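Local coordinates for DUF3856 domain-containing protein (PDB 2HR2) that is of unknown function but belongs to the TPR-like proteins, whose alpha-alpha superhelices commonly serve as scaffolds for binding partner proteins or peptides, at residues R35-I40 against A57-G62; K126-M131 against E143-V148; E75-A80 against L115-E120; H42-P45 against D51-G54; D28-N33 against A64-G69. One frame throughout, in Å; residues are numbered along the deposited sequence.

Contact 1: R35-I40 against A57-G62; sequences RRAMEI and AFCHAG
Met-38, modelled as selenomethionine, reaches from helix 27-41 across to Cys-59 and His-60 on helix 52-69. The two helices are nearly antiparallel here: their local axes come within 9.5 Å at an angle of 162°, and Met-38 and Cys-59 have the closest CA atoms.

Apolar packing makes up the first group of contacts. Met-38 CG lies 3.5 Å from Cys-59 CB. Cys-59 SG lies beside the same Met-38 CG and also meets the Ala-37 methyl, CB to SG 3.9 Å. One cysteine thus packs against two consecutive residues of the opposing helix.

The second kind is a sulfur-aromatic type of contact made by selenium. Met-38 stretches out through an extended chi2 of -180° and then bends at chi3, which sets SE over one face of the His-60 imidazole. SE is 3.8 Å from the ring centroid, 21° off the normal and displaced toward the CE1 and NE2 rim; CE1 is the nearest ring atom at 3.6 Å. The two side chains cross at about a right angle. A weak hydrogen bond from the ring's ND1 to the Asp-56 carbonyl, within the same helix, probably helps fix its rotation. His-60 also leans on Lys-82 and Ala-83 of helix 73-90, and Leu-15 of helix 4-24 packs against Cys-59.

No hydrogen bond joins the segments. Cohesion probably comes from dispersion between the polarisable selenium (sulfur in unlabelled protein), the cysteine sulfur and the imidazole.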
# COMPACT_ATOMS: atom_id res chain seq x y z
N ARG A 35 10.91 -0.08 4.86
CA ARG A 35 11.74 -1.25 5.11
C ARG A 35 12.36 -1.15 6.50
O ARG A 35 12.43 -2.15 7.22
CB ARG A 35 12.86 -1.37 4.07
CG ARG A 35 12.42 -1.49 2.62
CD ARG A 35 13.66 -1.67 1.75
NE ARG A 35 13.53 -1.16 0.39
CZ ARG A 35 12.98 -1.80 -0.65
NH1 ARG A 35 12.44 -3.00 -0.51
NH2 ARG A 35 12.96 -1.21 -1.84
N ARG A 36 12.80 0.05 6.87
CA ARG A 36 13.40 0.27 8.19
C ARG A 36 12.40 0.01 9.31
O ARG A 36 12.75 -0.57 10.33
CB ARG A 36 13.98 1.68 8.30
CG ARG A 36 14.79 1.90 9.58
CD ARG A 36 15.62 3.18 9.54
NE ARG A 36 14.81 4.40 9.54
CZ ARG A 36 14.23 4.94 10.62
NH1 ARG A 36 14.33 4.37 11.81
NH2 ARG A 36 13.52 6.05 10.50
N ALA A 37 11.15 0.42 9.10
CA ALA A 37 10.09 0.21 10.08
C ALA A 37 9.86 -1.28 10.35
O ALA A 37 9.67 -1.68 11.50
CB ALA A 37 8.80 0.87 9.63
N MSE A 38 9.88 -2.10 9.30
CA MSE A 38 9.72 -3.54 9.45
C MSE A 38 10.94 -4.18 10.10
O MSE A 38 10.79 -5.07 10.94
CB MSE A 38 9.46 -4.22 8.11
CG MSE A 38 8.06 -3.96 7.59
SE MSE A 38 7.67 -4.81 5.85
CE MSE A 38 8.75 -3.60 4.61
N GLU A 39 12.13 -3.74 9.70
CA GLU A 39 13.37 -4.26 10.27
C GLU A 39 13.35 -4.08 11.79
O GLU A 39 13.72 -4.99 12.53
CB GLU A 39 14.56 -3.53 9.65
CG GLU A 39 15.93 -4.08 10.04
CD GLU A 39 17.07 -3.49 9.21
OE1 GLU A 39 16.79 -2.63 8.33
OE2 GLU A 39 18.23 -3.89 9.42
N ILE A 40 12.89 -2.91 12.25
CA ILE A 40 12.80 -2.61 13.67
C ILE A 40 11.71 -3.45 14.35
O ILE A 40 11.93 -3.99 15.43
CB ILE A 40 12.50 -1.11 13.92
CG1 ILE A 40 13.69 -0.25 13.48
CG2 ILE A 40 12.22 -0.85 15.40
CD1 ILE A 40 13.40 1.23 13.43
N ALA A 57 1.59 -5.27 7.07
CA ALA A 57 0.69 -4.97 5.96
C ALA A 57 0.70 -3.48 5.62
O ALA A 57 0.73 -3.10 4.45
CB ALA A 57 -0.73 -5.41 6.29
N PHE A 58 0.69 -2.64 6.65
CA PHE A 58 0.71 -1.19 6.49
C PHE A 58 2.02 -0.77 5.83
O PHE A 58 2.03 0.07 4.93
CB PHE A 58 0.54 -0.51 7.85
CG PHE A 58 -0.86 -0.57 8.42
CD1 PHE A 58 -1.74 -1.61 8.13
CD2 PHE A 58 -1.26 0.39 9.34
CE1 PHE A 58 -3.01 -1.66 8.69
CE2 PHE A 58 -2.52 0.35 9.92
CZ PHE A 58 -3.40 -0.68 9.59
N CYS A 59 3.13 -1.36 6.28
CA CYS A 59 4.45 -1.06 5.72
C CYS A 59 4.54 -1.48 4.25
O CYS A 59 5.07 -0.72 3.43
CB CYS A 59 5.55 -1.77 6.52
SG CYS A 59 5.75 -1.20 8.22
N HIS A 60 4.03 -2.67 3.94
CA HIS A 60 4.02 -3.15 2.55
C HIS A 60 3.14 -2.31 1.62
O HIS A 60 3.47 -2.14 0.44
CB HIS A 60 3.58 -4.62 2.47
CG HIS A 60 4.65 -5.60 2.85
ND1 HIS A 60 4.58 -6.38 3.98
CD2 HIS A 60 5.81 -5.93 2.24
CE1 HIS A 60 5.65 -7.15 4.05
NE2 HIS A 60 6.41 -6.89 3.00
N ALA A 61 2.03 -1.80 2.13
CA ALA A 61 1.15 -0.94 1.34
C ALA A 61 1.90 0.34 0.99
O ALA A 61 1.94 0.76 -0.17
CB ALA A 61 -0.11 -0.60 2.12
N GLY A 62 2.50 0.95 2.01
CA GLY A 62 3.29 2.16 1.82
C GLY A 62 4.47 1.93 0.89
O GLY A 62 4.75 2.75 0.02

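Contact 2: K126-M131 against E143-V148; sequences KKVVEM and ERMMEV
This is a helix-helix packing contact in the C-terminal part of the alpha-alpha superhelix, where helix 118-134 turns back through a loop into helix 142-157. The two segments run in roughly opposite directions. Val-129 and Met-146 mark the closest point of the backbones, with CA atoms 6.0 Å apart.

Two residues on each side do the touching, and they meet as two pairs. In the more buried one, the CG1 methyl of Val-128 comes up to the CB of Met-145 at 4.3 Å, so it is the root of the selenomethionine, not its selenium end, that meets the valine. In the other, Val-129 offers its CG2 methyl to Met-146 CG at 4.4 Å. Beyond that CG the chain of Met-146 leads away from helix 118-134, and the chi3 bend (-60°) carries the methyl still farther from it. All four groups are aliphatic, no hydrogen bond spans the segments, and the distances are those of ordinary van der Waals packing.

A glycerol molecule, probably from the crystallisation liquor, sits about 4 Å from the side chain of Met-145. Around the contact, helix 97-114 packs against both segments: Val-128 rests on Val-105, Met-131 reaches Trp-101 and Ile-102, and Val-148 packs on Tyr-106. Met-146 also touches Ile-132, one turn further along helix 118-134.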
# COMPACT_ATOMS: atom_id res chain seq x y z
N LYS A 126 -10.77 -1.69 -12.04
CA LYS A 126 -12.22 -1.73 -11.80
C LYS A 126 -12.48 -1.94 -10.31
O LYS A 126 -13.37 -1.32 -9.74
CB LYS A 126 -12.88 -2.86 -12.62
CG LYS A 126 -14.41 -2.82 -12.63
CD LYS A 126 -15.02 -4.00 -13.42
N LYS A 127 -11.69 -2.82 -9.68
CA LYS A 127 -11.82 -3.13 -8.25
C LYS A 127 -11.56 -1.89 -7.39
O LYS A 127 -12.20 -1.72 -6.35
CB LYS A 127 -10.86 -4.27 -7.87
CG LYS A 127 -10.93 -4.79 -6.43
CD LYS A 127 -12.20 -5.57 -6.12
CE LYS A 127 -12.22 -6.05 -4.66
NZ LYS A 127 -13.44 -6.82 -4.31
N VAL A 128 -10.62 -1.05 -7.80
CA VAL A 128 -10.32 0.19 -7.07
C VAL A 128 -11.56 1.07 -7.04
O VAL A 128 -11.93 1.58 -5.98
CB VAL A 128 -9.12 0.97 -7.68
CG1 VAL A 128 -8.97 2.33 -7.02
CG2 VAL A 128 -7.82 0.19 -7.52
N VAL A 129 -12.20 1.24 -8.19
CA VAL A 129 -13.40 2.07 -8.28
C VAL A 129 -14.53 1.47 -7.44
O VAL A 129 -15.21 2.19 -6.72
CB VAL A 129 -13.87 2.28 -9.74
CG1 VAL A 129 -15.17 3.09 -9.79
CG2 VAL A 129 -12.78 2.97 -10.56
N GLU A 130 -14.72 0.16 -7.54
CA GLU A 130 -15.76 -0.53 -6.78
C GLU A 130 -15.58 -0.37 -5.26
O GLU A 130 -16.55 -0.14 -4.54
CB GLU A 130 -15.84 -2.01 -7.17
CG GLU A 130 -16.44 -2.24 -8.57
CD GLU A 130 -16.44 -3.71 -9.00
OE1 GLU A 130 -15.44 -4.41 -8.75
OE2 GLU A 130 -17.43 -4.15 -9.62
N MSE A 131 -14.34 -0.47 -4.79
CA MSE A 131 -14.06 -0.32 -3.36
C MSE A 131 -14.29 1.10 -2.86
O MSE A 131 -14.75 1.29 -1.74
CB MSE A 131 -12.63 -0.77 -3.04
CG MSE A 131 -12.44 -2.27 -3.18
SE MSE A 131 -10.58 -2.80 -3.09
CE MSE A 131 -10.20 -2.37 -1.24
N GLU A 143 -10.15 10.90 -6.22
CA GLU A 143 -10.35 11.49 -7.54
C GLU A 143 -9.18 11.15 -8.45
O GLU A 143 -9.37 10.77 -9.61
CB GLU A 143 -10.59 13.00 -7.49
CG GLU A 143 -11.81 13.43 -6.66
CD GLU A 143 -11.57 13.49 -5.16
OE1 GLU A 143 -10.45 13.17 -4.69
OE2 GLU A 143 -12.52 13.86 -4.44
N ARG A 144 -7.96 11.26 -7.92
CA ARG A 144 -6.75 10.93 -8.66
C ARG A 144 -6.78 9.49 -9.13
O ARG A 144 -6.53 9.22 -10.30
CB ARG A 144 -5.52 11.12 -7.77
CG ARG A 144 -4.19 10.69 -8.38
CD ARG A 144 -3.04 10.85 -7.39
NE ARG A 144 -2.90 12.23 -6.95
CZ ARG A 144 -2.26 13.19 -7.63
NH1 ARG A 144 -1.71 12.93 -8.82
NH2 ARG A 144 -2.21 14.43 -7.14
N MSE A 145 -7.09 8.57 -8.21
CA MSE A 145 -7.14 7.14 -8.51
C MSE A 145 -8.21 6.77 -9.53
O MSE A 145 -7.95 6.02 -10.47
CB MSE A 145 -7.35 6.33 -7.23
CG MSE A 145 -6.15 6.31 -6.30
SE MSE A 145 -6.39 5.12 -4.76
CE MSE A 145 -7.61 6.20 -3.69
N MSE A 146 -9.42 7.28 -9.34
CA MSE A 146 -10.52 6.99 -10.25
C MSE A 146 -10.25 7.47 -11.67
O MSE A 146 -10.60 6.78 -12.62
CB MSE A 146 -11.83 7.58 -9.77
CG MSE A 146 -12.43 6.85 -8.59
SE MSE A 146 -14.12 7.66 -8.07
CE MSE A 146 -13.55 9.49 -7.64
N GLU A 147 -9.64 8.64 -11.81
CA GLU A 147 -9.34 9.17 -13.14
C GLU A 147 -8.29 8.31 -13.84
O GLU A 147 -8.42 8.01 -15.03
CB GLU A 147 -8.90 10.63 -13.07
CG GLU A 147 -8.39 11.16 -14.40
CD GLU A 147 -8.35 12.66 -14.45
OE1 GLU A 147 -9.42 13.27 -14.31
OE2 GLU A 147 -7.25 13.22 -14.67
N VAL A 148 -7.25 7.91 -13.12
CA VAL A 148 -6.24 7.03 -13.68
C VAL A 148 -6.89 5.71 -14.09
O VAL A 148 -6.67 5.22 -15.19
CB VAL A 148 -5.08 6.79 -12.69
CG1 VAL A 148 -4.20 5.62 -13.13
CG2 VAL A 148 -4.26 8.05 -12.54

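Contact 3: E75-A80 against L115-E120; sequences EALHSA and LGRGAE
Leu-77 points one of its methyls, CD2, at two side chains of the turn between helices 97-114 and 118-134: Leu-115 and Arg-117. With CG anti to the backbone N (chi1 180°), the leucine extends off helix 73-90 toward that turn, and CD2 is the atom that makes both contacts.

Leu-115 comes to it obliquely. Its CD1 meets Leu-77 CD2 at 3.7 Å, methyl against methyl, in a plain apolar touch. Arg-117 arrives at about a right angle to the leucine. Its chain bends at chi3 (62°), and the guanidinium swings in so that NH1 lies 3.4 Å from Leu-77 CD2. The Glu-120 carboxyl carbon lies at an edge of the guanidinium, in its plane. NE pairs with Glu-120 OE2 and NH2 with Glu-120 OE1, each at 3.3 Å; both hydrogen bonds are weak, yet together they form a two-pronged salt bridge that would favour one rotation of the arginine's flat end.

Leu-115 and Arg-117 flank Gly-116, which ends helix 97-114 in a Schellman motif with positive phi (80°); Arg-117 directly follows as N-cap residue of helix 118-134.

Helix 97-114 packs against both segments of the contact: Leu-77 also touches Arg-108 and Ala-111, while Arg-117 and Glu-120 both rest on Leu-112. Helix 73-90 also faces helix 52-69, with Ala-76 against Leu-67 and Ala-80 against Ala-64.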
# COMPACT_ATOMS: atom_id res chain seq x y z
N GLU A 75 9.24 -4.92 -7.97
CA GLU A 75 9.29 -4.88 -6.51
C GLU A 75 7.98 -4.37 -5.92
O GLU A 75 7.56 -4.81 -4.85
CB GLU A 75 10.46 -4.03 -6.02
CG GLU A 75 11.84 -4.57 -6.40
CD GLU A 75 12.99 -3.70 -5.89
OE1 GLU A 75 12.74 -2.72 -5.15
OE2 GLU A 75 14.16 -4.02 -6.22
N ALA A 76 7.35 -3.42 -6.60
CA ALA A 76 6.07 -2.85 -6.16
C ALA A 76 4.99 -3.92 -6.12
O ALA A 76 4.24 -4.01 -5.15
CB ALA A 76 5.65 -1.70 -7.07
N LEU A 77 4.91 -4.72 -7.18
CA LEU A 77 3.93 -5.78 -7.28
C LEU A 77 4.05 -6.76 -6.12
O LEU A 77 3.04 -7.13 -5.52
CB LEU A 77 4.10 -6.53 -8.61
CG LEU A 77 3.14 -7.69 -8.90
CD1 LEU A 77 1.70 -7.26 -8.80
CD2 LEU A 77 3.43 -8.26 -10.27
N HIS A 78 5.27 -7.17 -5.81
CA HIS A 78 5.50 -8.11 -4.72
C HIS A 78 5.15 -7.53 -3.35
O HIS A 78 4.61 -8.24 -2.50
CB HIS A 78 6.90 -8.74 -4.79
CG HIS A 78 6.98 -9.83 -5.81
ND1 HIS A 78 6.66 -11.14 -5.51
CD2 HIS A 78 7.25 -9.80 -7.13
CE1 HIS A 78 6.77 -11.88 -6.60
NE2 HIS A 78 7.13 -11.09 -7.60
N SER A 79 5.43 -6.25 -3.15
CA SER A 79 5.09 -5.61 -1.89
C SER A 79 3.58 -5.49 -1.74
O SER A 79 3.03 -5.76 -0.67
CB SER A 79 5.76 -4.25 -1.77
OG SER A 79 5.59 -3.73 -0.48
N ALA A 80 2.89 -5.11 -2.82
CA ALA A 80 1.44 -4.99 -2.80
C ALA A 80 0.78 -6.35 -2.52
O ALA A 80 -0.18 -6.43 -1.75
CB ALA A 80 0.92 -4.40 -4.09
N LEU A 115 4.26 -3.36 -15.98
CA LEU A 115 4.95 -4.57 -16.44
C LEU A 115 4.39 -5.09 -17.77
O LEU A 115 4.83 -6.12 -18.26
CB LEU A 115 4.86 -5.66 -15.38
CG LEU A 115 5.58 -5.37 -14.06
CD1 LEU A 115 5.14 -6.35 -12.98
CD2 LEU A 115 7.09 -5.41 -14.24
N GLY A 116 3.42 -4.39 -18.35
CA GLY A 116 2.82 -4.79 -19.62
C GLY A 116 1.77 -5.89 -19.51
O GLY A 116 1.42 -6.51 -20.51
N ARG A 117 1.27 -6.12 -18.30
CA ARG A 117 0.26 -7.13 -18.03
C ARG A 117 -1.09 -6.43 -17.88
O ARG A 117 -1.71 -6.46 -16.81
CB ARG A 117 0.63 -7.93 -16.78
CG ARG A 117 1.87 -8.82 -16.96
CD ARG A 117 2.56 -9.20 -15.64
NE ARG A 117 1.75 -10.00 -14.71
CZ ARG A 117 2.18 -10.45 -13.53
NH1 ARG A 117 3.42 -10.20 -13.10
NH2 ARG A 117 1.38 -11.17 -12.76
N GLY A 118 -1.53 -5.81 -18.97
CA GLY A 118 -2.79 -5.05 -19.00
C GLY A 118 -4.05 -5.87 -18.79
O GLY A 118 -5.02 -5.37 -18.21
N ALA A 119 -4.06 -7.11 -19.27
CA ALA A 119 -5.20 -8.00 -19.11
C ALA A 119 -5.53 -8.23 -17.63
O ALA A 119 -6.70 -8.38 -17.27
CB ALA A 119 -4.95 -9.33 -19.80
N GLU A 120 -4.51 -8.25 -16.78
CA GLU A 120 -4.68 -8.44 -15.35
C GLU A 120 -4.86 -7.12 -14.61
O GLU A 120 -5.50 -7.08 -13.56
CB GLU A 120 -3.47 -9.16 -14.78
CG GLU A 120 -3.14 -10.46 -15.48
CD GLU A 120 -1.92 -11.10 -14.91
OE1 GLU A 120 -1.83 -11.20 -13.67
OE2 GLU A 120 -1.05 -11.52 -15.70

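Contact 4: H42-P45 against D51-G54; sequences HTMP and DHAG
His-42, just past the end of helix 27-41, brings its imidazole alongside that of His-52 in the first turn of helix 52-69. The ring planes are near parallel, 22° apart, but slid so far that the centroids stand 5.9 Å apart and the rings barely overlap; the two rings' CD2 atoms are the nearest pair at 4.1 Å. The two side chains pass each other in opposite directions. His-42 ND1 and NE2 make weak hydrogen bonds, to the Met-38 carbonyl and Asp-56 OD2 respectively. Thr-43 points away; its OG1 hydrogen-bonds to the Ile-40 carbonyl. Next comes the selenomethionine Met-44, whose CE methyl lies 4.3 Å from His-52 NE2; its selenium is oblique to the ring. Met-44 also packs on Val-8 of helix 4-24.

Across from them, Asp-51 is the N-cap of helix 52-69, its OD1 accepting from Gly-54 N at 3.2 Å, from above the carboxylate plane.

His-52 NE2 hydrogen-bonds to the Ser-41 carbonyl, which can only accept, so that nitrogen probably carries the proton. This bond ties the start of one helix to the end of the preceding one; between the segments lie the slid ring pair and the oblique selenium contact, without a hydrogen bond.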
# COMPACT_ATOMS: atom_id res chain seq x y z
N HIS A 42 10.63 -6.35 13.62
CA HIS A 42 11.03 -7.75 13.74
C HIS A 42 12.21 -8.01 14.70
O HIS A 42 12.66 -9.14 14.80
CB HIS A 42 11.29 -8.36 12.36
CG HIS A 42 10.05 -8.44 11.52
ND1 HIS A 42 9.89 -7.71 10.36
CD2 HIS A 42 8.90 -9.12 11.70
CE1 HIS A 42 8.69 -7.97 9.85
NE2 HIS A 42 8.07 -8.82 10.65
N THR A 43 12.70 -6.97 15.38
CA THR A 43 13.76 -7.14 16.39
C THR A 43 13.16 -7.28 17.79
O THR A 43 13.90 -7.42 18.76
CB THR A 43 14.75 -5.95 16.43
OG1 THR A 43 14.09 -4.78 16.95
CG2 THR A 43 15.34 -5.65 15.06
N MSE A 44 11.84 -7.21 17.89
CA MSE A 44 11.16 -7.34 19.18
C MSE A 44 11.12 -8.79 19.61
O MSE A 44 11.11 -9.68 18.76
CB MSE A 44 9.71 -6.86 19.07
CG MSE A 44 9.51 -5.37 19.14
SE MSE A 44 7.62 -4.91 18.90
CE MSE A 44 7.64 -4.11 17.21
N PRO A 45 11.09 -9.03 20.94
CA PRO A 45 10.95 -10.42 21.38
C PRO A 45 9.52 -10.88 21.05
O PRO A 45 8.62 -10.03 20.97
CB PRO A 45 11.17 -10.33 22.89
CG PRO A 45 10.82 -8.93 23.25
CD PRO A 45 11.16 -8.09 22.07
N ASP A 51 0.92 -5.95 16.99
CA ASP A 51 0.23 -6.51 15.84
C ASP A 51 1.17 -6.56 14.63
O ASP A 51 1.13 -5.69 13.77
CB ASP A 51 -1.03 -5.68 15.53
CG ASP A 51 -1.86 -6.26 14.39
OD1 ASP A 51 -1.62 -7.41 13.97
OD2 ASP A 51 -2.77 -5.56 13.92
N HIS A 52 2.02 -7.59 14.58
CA HIS A 52 2.98 -7.74 13.48
C HIS A 52 2.34 -7.91 12.11
O HIS A 52 2.81 -7.32 11.14
CB HIS A 52 3.92 -8.93 13.73
CG HIS A 52 4.97 -8.68 14.77
ND1 HIS A 52 4.79 -8.99 16.10
CD2 HIS A 52 6.21 -8.14 14.67
CE1 HIS A 52 5.87 -8.66 16.77
NE2 HIS A 52 6.75 -8.14 15.93
N ALA A 53 1.28 -8.71 12.03
CA ALA A 53 0.60 -8.95 10.77
C ALA A 53 0.06 -7.65 10.17
O ALA A 53 0.29 -7.35 8.99
CB ALA A 53 -0.52 -9.95 10.97
N GLY A 54 -0.66 -6.89 10.99
CA GLY A 54 -1.23 -5.61 10.57
C GLY A 54 -0.17 -4.56 10.28
O GLY A 54 -0.25 -3.86 9.28

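Contact 5: D28-N33 against A64-G69; sequences DEAAAN and AEALAG
Ala-31 and Ala-66 bring helices 27-41 and 52-69 close together, with CA atoms only 5.6 Å apart. Both segments are regular helix and run in largely opposed directions, each held by its own backbone bonds, such as Asn-33 N to Glu-29 O and Ala-68 N to Ala-64 O. No hydrogen bond passes from one to the other.

Three methyl groups carry the contact. Ala-66 CB projects at the opposing helix between two consecutive alanines: it lies 4.2 Å from Ala-30 CB and 4.1 Å from Ala-31 CB. The nearest atom to it is in fact backbone, Ala-31 N at 3.9 Å, so the methyl rests against the main chain of the helix as well as against side chains. Leu-67, next in sequence, adds a small flank to this interface, but its nearest atom stays 4.7 Å away; it also packs on Glu-75 and Ala-76 of helix 73-90. Leu-22 of helix 4-24 touches both Ala-30 and Ala-66.

All three touching residues are buried. Small side chains at the meeting point are what let two helix backbones approach this closely, consistent with TPR-like folds, where small residues such as alanine recur at helix-packing positions. The side-chain contacts are apolar, so the association probably rests on close van der Waals fit; Asp-28 and Glu-29 take no part.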
# COMPACT_ATOMS: atom_id res chain seq x y z
N ASP A 28 11.92 7.64 -2.72
CA ASP A 28 13.16 6.97 -2.33
C ASP A 28 13.27 6.87 -0.81
O ASP A 28 13.57 5.80 -0.27
CB ASP A 28 14.40 7.74 -2.84
CG ASP A 28 14.58 7.67 -4.35
OD1 ASP A 28 14.48 6.57 -4.92
OD2 ASP A 28 14.87 8.71 -4.97
N GLU A 29 13.01 7.98 -0.13
CA GLU A 29 13.09 8.03 1.34
C GLU A 29 11.97 7.22 1.98
O GLU A 29 12.19 6.53 2.97
CB GLU A 29 13.04 9.46 1.88
CG GLU A 29 14.27 10.33 1.58
CD GLU A 29 14.36 10.77 0.12
OE1 GLU A 29 13.45 10.44 -0.68
OE2 GLU A 29 15.36 11.45 -0.24
N ALA A 30 10.78 7.31 1.40
CA ALA A 30 9.62 6.59 1.90
C ALA A 30 9.83 5.08 1.86
O ALA A 30 9.49 4.37 2.80
CB ALA A 30 8.38 6.96 1.10
N ALA A 31 10.39 4.59 0.75
CA ALA A 31 10.66 3.17 0.60
C ALA A 31 11.65 2.71 1.66
O ALA A 31 11.44 1.68 2.30
CB ALA A 31 11.19 2.87 -0.78
N ALA A 32 12.72 3.48 1.86
CA ALA A 32 13.73 3.17 2.86
C ALA A 32 13.14 3.12 4.27
O ALA A 32 13.45 2.21 5.04
CB ALA A 32 14.87 4.17 2.79
N ASN A 33 12.31 4.10 4.61
CA ASN A 33 11.67 4.14 5.93
C ASN A 33 10.66 3.01 6.18
O ASN A 33 10.50 2.58 7.32
CB ASN A 33 11.02 5.49 6.21
CG ASN A 33 12.01 6.54 6.66
OD1 ASN A 33 12.99 6.24 7.32
ND2 ASN A 33 11.73 7.79 6.33
N ALA A 64 4.74 -0.36 -1.45
CA ALA A 64 4.22 -0.58 -2.80
C ALA A 64 3.92 0.75 -3.50
O ALA A 64 4.22 0.91 -4.68
CB ALA A 64 2.97 -1.45 -2.76
N GLU A 65 3.33 1.69 -2.76
CA GLU A 65 3.03 3.01 -3.30
C GLU A 65 4.32 3.74 -3.70
O GLU A 65 4.37 4.38 -4.75
CB GLU A 65 2.25 3.86 -2.29
CG GLU A 65 1.97 5.29 -2.77
CD GLU A 65 1.17 6.14 -1.77
OE1 GLU A 65 0.58 5.59 -0.80
OE2 GLU A 65 1.12 7.38 -1.98
N ALA A 66 5.33 3.66 -2.84
CA ALA A 66 6.61 4.32 -3.11
C ALA A 66 7.30 3.73 -4.34
O ALA A 66 7.77 4.46 -5.21
CB ALA A 66 7.53 4.22 -1.91
N LEU A 67 7.36 2.40 -4.39
CA LEU A 67 7.99 1.71 -5.51
C LEU A 67 7.26 1.95 -6.83
O LEU A 67 7.89 2.01 -7.89
CB LEU A 67 8.08 0.21 -5.21
CG LEU A 67 9.04 -0.15 -4.08
CD1 LEU A 67 8.83 -1.59 -3.63
CD2 LEU A 67 10.50 0.08 -4.48
N ALA A 68 5.93 2.07 -6.76
CA ALA A 68 5.13 2.37 -7.94
C ALA A 68 5.50 3.77 -8.43
O ALA A 68 5.64 3.99 -9.63
CB ALA A 68 3.65 2.30 -7.61
N GLY A 69 5.65 4.69 -7.48
CA GLY A 69 6.05 6.07 -7.78
C GLY A 69 7.40 6.15 -8.46
O GLY A 69 7.60 6.98 -9.36

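Overall arrangement
Contacts 4, 1 and 5 follow one another along the same helix pair, 27-41 and 52-69, each nested in the chain loop closed by the next: contact 4 at the connecting loop, contact 1 in the middle, contact 5 at the far end. Centres of neighbours lie about 10 Å apart. Contact 3 comes next, linking helix 73-90 to the turn before helix 118-134; it touches contact 5 by packing and contact 1 through a probable hydrogen bond from Ser-79 to His-60. Contact 2 closes the series, sharing helix 118-134 with contact 3, its centre about 32 Å from that of contact 4. Together the contacts run through most of the helices of a single alpha-alpha superhelix.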